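PDB 3RRL: succinyl-CoA:3-ketoacid coenzyme A transferase subunit B from Helicobacter pylori, which catalyses, as one of two subunits, the transfer of coenzyme A from succinyl-CoA to a 3-oxo acid, giving a 3-oxoacyl-CoA and succinate. Local coordinates for residues I88-E102 against A125-M139. Sequence-based numbering, arbitrary orientation.
Sequences IRGGHIDLAILGGME and AMDLVHGAKKVIVIM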
loop_
_atom_site.group_PDB
_atom_site.type_symbol
_atom_site.label_atom_id
_atom_site.label_comp_id
_atom_site.label_asym_id
_atom_site.label_seq_id
_atom_site.Cartn_x
_atom_site.Cartn_y
_atom_site.Cartn_z
ATOM N N ILE B 88 11.201 -0.822 -4.295
ATOM C CA ILE B 88 12.176 -1.755 -4.847
ATOM C C ILE B 88 11.578 -2.625 -5.953
ATOM O O ILE B 88 12.122 -2.703 -7.053
ATOM C CB ILE B 88 12.768 -2.641 -3.747
ATOM C CG1 ILE B 88 13.749 -1.823 -2.905
ATOM C CG2 ILE B 88 13.465 -3.848 -4.351
ATOM C CD1 ILE B 88 14.114 -2.457 -1.580
ATOM N N ARG B 89 10.450 -3.265 -5.661
ATOM C CA ARG B 89 9.838 -4.207 -6.597
ATOM C C ARG B 89 9.325 -3.475 -7.828
ATOM O O ARG B 89 9.277 -4.041 -8.924
ATOM C CB ARG B 89 8.682 -4.952 -5.928
ATOM C CG ARG B 89 8.135 -6.127 -6.734
ATOM C CD ARG B 89 6.777 -6.583 -6.205
ATOM N NE ARG B 89 6.809 -6.925 -4.783
ATOM C CZ ARG B 89 6.390 -6.129 -3.799
ATOM N NH1 ARG B 89 6.464 -6.556 -2.545
ATOM N NH2 ARG B 89 5.888 -4.916 -4.058
ATOM N N GLY B 90 8.945 -2.215 -7.640
ATOM C CA GLY B 90 8.346 -1.432 -8.707
ATOM C C GLY B 90 9.348 -0.858 -9.688
ATOM O O GLY B 90 8.964 -0.160 -10.626
ATOM N N GLY B 91 10.632 -1.135 -9.469
ATOM C CA GLY B 91 11.674 -0.749 -10.409
ATOM C C GLY B 91 12.218 0.661 -10.255
ATOM O O GLY B 91 12.796 1.219 -11.195
ATOM N N HIS B 92 12.041 1.245 -9.074
ATOM C CA HIS B 92 12.436 2.637 -8.861
ATOM C C HIS B 92 13.894 2.831 -8.433
ATOM O O HIS B 92 14.435 3.927 -8.548
ATOM C CB HIS B 92 11.468 3.309 -7.881
ATOM C CG HIS B 92 10.032 3.197 -8.298
ATOM N ND1 HIS B 92 9.394 4.165 -9.043
ATOM C CD2 HIS B 92 9.124 2.212 -8.104
ATOM C CE1 HIS B 92 8.151 3.789 -9.277
ATOM N NE2 HIS B 92 7.961 2.605 -8.720
ATOM N N ILE B 93 14.540 1.763 -7.973
ATOM C CA ILE B 93 15.942 1.828 -7.558
ATOM C C ILE B 93 16.858 1.615 -8.769
ATOM O O ILE B 93 16.741 0.614 -9.469
ATOM C CB ILE B 93 16.260 0.750 -6.498
ATOM C CG1 ILE B 93 15.345 0.903 -5.284
ATOM C CG2 ILE B 93 17.737 0.808 -6.081
ATOM C CD1 ILE B 93 15.536 2.191 -4.541
ATOM N N ASP B 94 17.770 2.550 -9.013
ATOM C CA ASP B 94 18.617 2.482 -10.204
ATOM C C ASP B 94 19.653 1.375 -10.092
ATOM O O ASP B 94 20.001 0.735 -11.076
ATOM C CB ASP B 94 19.330 3.817 -10.435
ATOM C CG ASP B 94 18.366 4.958 -10.686
ATOM O OD1 ASP B 94 17.523 4.839 -11.605
ATOM O OD2 ASP B 94 18.447 5.968 -9.953
ATOM N N LEU B 95 20.165 1.167 -8.885
ATOM C CA LEU B 95 21.272 0.250 -8.708
ATOM C C LEU B 95 21.211 -0.524 -7.394
ATOM O O LEU B 95 21.089 0.060 -6.321
ATOM C CB LEU B 95 22.567 1.046 -8.787
ATOM C CG LEU B 95 23.864 0.271 -8.732
ATOM C CD1 LEU B 95 23.869 -0.759 -9.834
ATOM C CD2 LEU B 95 25.000 1.256 -8.897
ATOM N N ALA B 96 21.330 -1.841 -7.486
ATOM C CA ALA B 96 21.480 -2.668 -6.302
ATOM C C ALA B 96 22.798 -3.407 -6.422
ATOM O O ALA B 96 23.053 -4.080 -7.425
ATOM C CB ALA B 96 20.333 -3.644 -6.173
ATOM N N ILE B 97 23.642 -3.256 -5.408
ATOM C CA ILE B 97 24.919 -3.941 -5.366
ATOM C C ILE B 97 24.854 -5.010 -4.296
ATOM O O ILE B 97 24.406 -4.752 -3.175
ATOM C CB ILE B 97 26.069 -2.974 -5.081
ATOM C CG1 ILE B 97 26.047 -1.820 -6.091
ATOM C CG2 ILE B 97 27.397 -3.712 -5.144
ATOM C CD1 ILE B 97 27.188 -0.849 -5.933
ATOM N N LEU B 98 25.282 -6.217 -4.653
ATOM C CA LEU B 98 25.126 -7.373 -3.781
ATOM C C LEU B 98 26.388 -8.214 -3.750
ATOM O O LEU B 98 27.175 -8.212 -4.704
ATOM C CB LEU B 98 23.961 -8.255 -4.252
ATOM C CG LEU B 98 22.524 -7.732 -4.234
ATOM C CD1 LEU B 98 22.113 -7.242 -5.609
ATOM C CD2 LEU B 98 21.583 -8.831 -3.784
ATOM N N GLY B 99 26.578 -8.934 -2.646
ATOM C CA GLY B 99 27.623 -9.937 -2.574
ATOM C C GLY B 99 27.073 -11.244 -3.101
ATOM O O GLY B 99 25.873 -11.359 -3.320
ATOM N N GLY B 100 27.936 -12.230 -3.321
ATOM C CA GLY B 100 27.464 -13.537 -3.733
ATOM C C GLY B 100 28.399 -14.650 -3.316
ATOM O O GLY B 100 29.597 -14.440 -3.110
HETATM N N MSE B 101 27.837 -15.836 -3.126
HETATM C CA MSE B 101 28.640 -17.047 -2.977
HETATM C C MSE B 101 28.988 -17.704 -4.313
HETATM O O MSE B 101 30.080 -18.241 -4.487
HETATM C CB MSE B 101 27.968 -18.003 -2.004
HETATM C CG MSE B 101 27.807 -17.367 -0.627
HETATM SE SE MSE B 101 26.733 -18.428 0.573
HETATM C CE MSE B 101 25.064 -18.389 -0.416
ATOM N N GLU B 102 28.052 -17.672 -5.250
ATOM C CA GLU B 102 28.277 -18.155 -6.600
ATOM C C GLU B 102 27.521 -17.300 -7.605
ATOM O O GLU B 102 26.467 -16.776 -7.307
ATOM C CB GLU B 102 27.789 -19.595 -6.757
ATOM C CG GLU B 102 28.657 -20.671 -6.168
ATOM C CD GLU B 102 27.987 -22.020 -6.231
ATOM O OE1 GLU B 102 26.805 -22.072 -6.576
ATOM O OE2 GLU B 102 28.626 -23.036 -5.937
ATOM N N ALA B 125 17.147 -9.596 -0.427
ATOM C CA ALA B 125 17.970 -9.882 -1.606
ATOM C C ALA B 125 17.162 -10.379 -2.812
ATOM O O ALA B 125 17.416 -9.983 -3.955
ATOM C CB ALA B 125 19.066 -10.871 -1.258
HETATM N N MSE B 126 16.188 -11.245 -2.566
HETATM C CA MSE B 126 15.361 -11.736 -3.663
HETATM C C MSE B 126 14.544 -10.633 -4.335
HETATM O O MSE B 126 14.366 -10.646 -5.552
HETATM C CB MSE B 126 14.465 -12.879 -3.204
HETATM C CG MSE B 126 15.247 -14.131 -2.878
HETATM SE SE MSE B 126 14.087 -15.661 -2.755
HETATM C CE MSE B 126 15.429 -17.046 -2.485
ATOM N N ASP B 127 14.055 -9.683 -3.545
ATOM C CA ASP B 127 13.308 -8.552 -4.084
ATOM C C ASP B 127 14.211 -7.638 -4.912
ATOM O O ASP B 127 13.848 -7.215 -6.019
ATOM C CB ASP B 127 12.655 -7.747 -2.960
ATOM C CG ASP B 127 11.558 -8.514 -2.247
ATOM O OD1 ASP B 127 10.414 -8.514 -2.762
ATOM O OD2 ASP B 127 11.840 -9.109 -1.175
ATOM N N LEU B 128 15.389 -7.344 -4.370
ATOM C CA LEU B 128 16.323 -6.427 -5.012
ATOM C C LEU B 128 16.829 -6.894 -6.393
ATOM O O LEU B 128 16.893 -6.086 -7.320
ATOM C CB LEU B 128 17.483 -6.099 -4.068
ATOM C CG LEU B 128 17.146 -5.055 -2.993
ATOM C CD1 LEU B 128 17.907 -5.328 -1.709
ATOM C CD2 LEU B 128 17.398 -3.626 -3.478
ATOM N N VAL B 129 17.164 -8.181 -6.532
ATOM C CA VAL B 129 17.670 -8.718 -7.807
ATOM C C VAL B 129 16.696 -8.585 -8.979
ATOM O O VAL B 129 17.122 -8.452 -10.127
ATOM C CB VAL B 129 18.124 -10.217 -7.722
ATOM C CG1 VAL B 129 19.345 -10.377 -6.837
ATOM C CG2 VAL B 129 16.983 -11.128 -7.266
ATOM N N HIS B 130 15.398 -8.665 -8.702
ATOM C CA HIS B 130 14.392 -8.427 -9.738
ATOM C C HIS B 130 14.055 -6.953 -9.987
ATOM O O HIS B 130 13.906 -6.532 -11.137
ATOM C CB HIS B 130 13.123 -9.226 -9.460
ATOM C CG HIS B 130 13.297 -10.699 -9.638
ATOM N ND1 HIS B 130 13.569 -11.548 -8.588
ATOM C CD2 HIS B 130 13.260 -11.474 -10.747
ATOM C CE1 HIS B 130 13.681 -12.784 -9.039
ATOM N NE2 HIS B 130 13.500 -12.766 -10.348
ATOM N N GLY B 131 13.930 -6.177 -8.916
ATOM C CA GLY B 131 13.455 -4.801 -9.018
ATOM C C GLY B 131 14.445 -3.757 -9.514
ATOM O O GLY B 131 14.078 -2.876 -10.292
ATOM N N ALA B 132 15.696 -3.840 -9.063
ATOM C CA ALA B 132 16.697 -2.821 -9.386
ATOM C C ALA B 132 16.879 -2.687 -10.901
ATOM O O ALA B 132 16.912 -3.688 -11.603
ATOM C CB ALA B 132 18.017 -3.160 -8.716
ATOM N N LYS B 133 16.978 -1.461 -11.411
ATOM C CA LYS B 133 17.193 -1.272 -12.853
ATOM C C LYS B 133 18.499 -1.935 -13.301
ATOM O O LYS B 133 18.588 -2.491 -14.400
ATOM C CB LYS B 133 17.195 0.211 -13.235
ATOM C CG LYS B 133 15.854 0.908 -13.025
ATOM C CD LYS B 133 15.950 2.396 -13.343
ATOM C CE LYS B 133 14.932 3.199 -12.547
ATOM N NZ LYS B 133 15.196 4.673 -12.627
ATOM N N LYS B 134 19.516 -1.866 -12.449
ATOM C CA LYS B 134 20.744 -2.601 -12.698
ATOM C C LYS B 134 21.177 -3.359 -11.449
ATOM O O LYS B 134 21.176 -2.817 -10.345
ATOM C CB LYS B 134 21.865 -1.674 -13.164
ATOM C CG LYS B 134 23.102 -2.431 -13.577
ATOM C CD LYS B 134 24.215 -1.510 -14.033
ATOM C CE LYS B 134 25.430 -2.322 -14.472
ATOM N NZ LYS B 134 26.625 -1.466 -14.705
ATOM N N VAL B 135 21.532 -4.624 -11.639
ATOM C CA VAL B 135 21.984 -5.469 -10.551
ATOM C C VAL B 135 23.454 -5.790 -10.739
ATOM O O VAL B 135 23.832 -6.418 -11.722
ATOM C CB VAL B 135 21.185 -6.776 -10.494
ATOM C CG1 VAL B 135 21.799 -7.725 -9.485
ATOM C CG2 VAL B 135 19.718 -6.493 -10.157
ATOM N N ILE B 136 24.279 -5.335 -9.802
ATOM C CA ILE B 136 25.704 -5.632 -9.808
ATOM C C ILE B 136 26.075 -6.548 -8.639
ATOM O O ILE B 136 25.756 -6.253 -7.491
ATOM C CB ILE B 136 26.542 -4.349 -9.680
ATOM C CG1 ILE B 136 26.164 -3.349 -10.771
ATOM C CG2 ILE B 136 28.034 -4.669 -9.732
ATOM C CD1 ILE B 136 26.861 -2.006 -10.618
ATOM N N VAL B 137 26.747 -7.658 -8.934
ATOM C CA VAL B 137 27.283 -8.520 -7.891
ATOM C C VAL B 137 28.787 -8.293 -7.779
ATOM O O VAL B 137 29.497 -8.271 -8.787
ATOM C CB VAL B 137 27.025 -10.010 -8.183
ATOM C CG1 VAL B 137 27.787 -10.886 -7.187
ATOM C CG2 VAL B 137 25.545 -10.319 -8.136
ATOM N N ILE B 138 29.266 -8.105 -6.554
ATOM C CA ILE B 138 30.694 -7.962 -6.312
ATOM C C ILE B 138 31.143 -9.029 -5.321
ATOM O O ILE B 138 30.543 -9.206 -4.257
ATOM C CB ILE B 138 31.073 -6.550 -5.819
ATOM C CG1 ILE B 138 30.593 -6.321 -4.379
ATOM C CG2 ILE B 138 30.535 -5.499 -6.778
ATOM C CD1 ILE B 138 31.081 -5.005 -3.775
HETATM N N MSE B 139 32.186 -9.753 -5.699
HETATM C CA MSE B 139 32.488 -11.019 -5.068
HETATM C C MSE B 139 33.953 -11.373 -5.236
HETATM O O MSE B 139 34.547 -11.072 -6.272
HETATM C CB MSE B 139 31.647 -12.066 -5.778
HETATM C CG MSE B 139 31.708 -13.446 -5.222
HETATM SE SE MSE B 139 30.498 -14.494 -6.309
HETATM C CE MSE B 139 31.529 -14.557 -7.956
HETATM O O HOH W 1 13.946 -0.900 -8.019
HETATM O O HOH W 2 7.559 -9.364 -3.181
HETATM O O HOH W 3 13.613 5.837 -10.134
HETATM O O HOH W 4 30.659 -10.873 -1.873
#
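L98 lies over the flank of helix 125-131: its CD2 sits 4.1 Å from both A125 CB and V129 CG1, while CD1 turns to V135 CG1. With CG anti to the carbonyl carbon (chi1 -65°), the fork spans helix and strand together. On that face of the sheet A96 CB meets A132 CB, just past the helix end, at 3.5 Å, and L128 CD2 bridges A96 CB and I88 CD1. The other face carries L95 and I136, whose CD1 atoms, 3.3 Å apart, are tighter than usual van der Waals contact as the side chains cross obliquely.

Strands 95-98 and 134-138 run parallel, axes 19° apart, joined by alternating backbone bonds: A96 N to K134 O (169° at the hydrogen), I136 N to A96 O, L98 N to I136 O and I138 N to L98 O. The nearly straight K133 N to I93 O and more bent K134 N to D94 O extend the pairing back. There K133 NZ forms a short salt bridge with D94 OD1, while D94 OD2 accepts a hydrogen bond from Y18 N. Where the helices end, a CA-H...O contact joins G131 CA to I88 O at 3.2 Å, backbone directly on backbone.

The pair continues a Rossmann-like sheet, with strand 18-21 beyond 95-98 and strand 166-168 beyond 134-138; helix 125-131 covers the face of A96 and L98, its L128 near the predicted active-site E43, and helix 81-89 packs against it through I88.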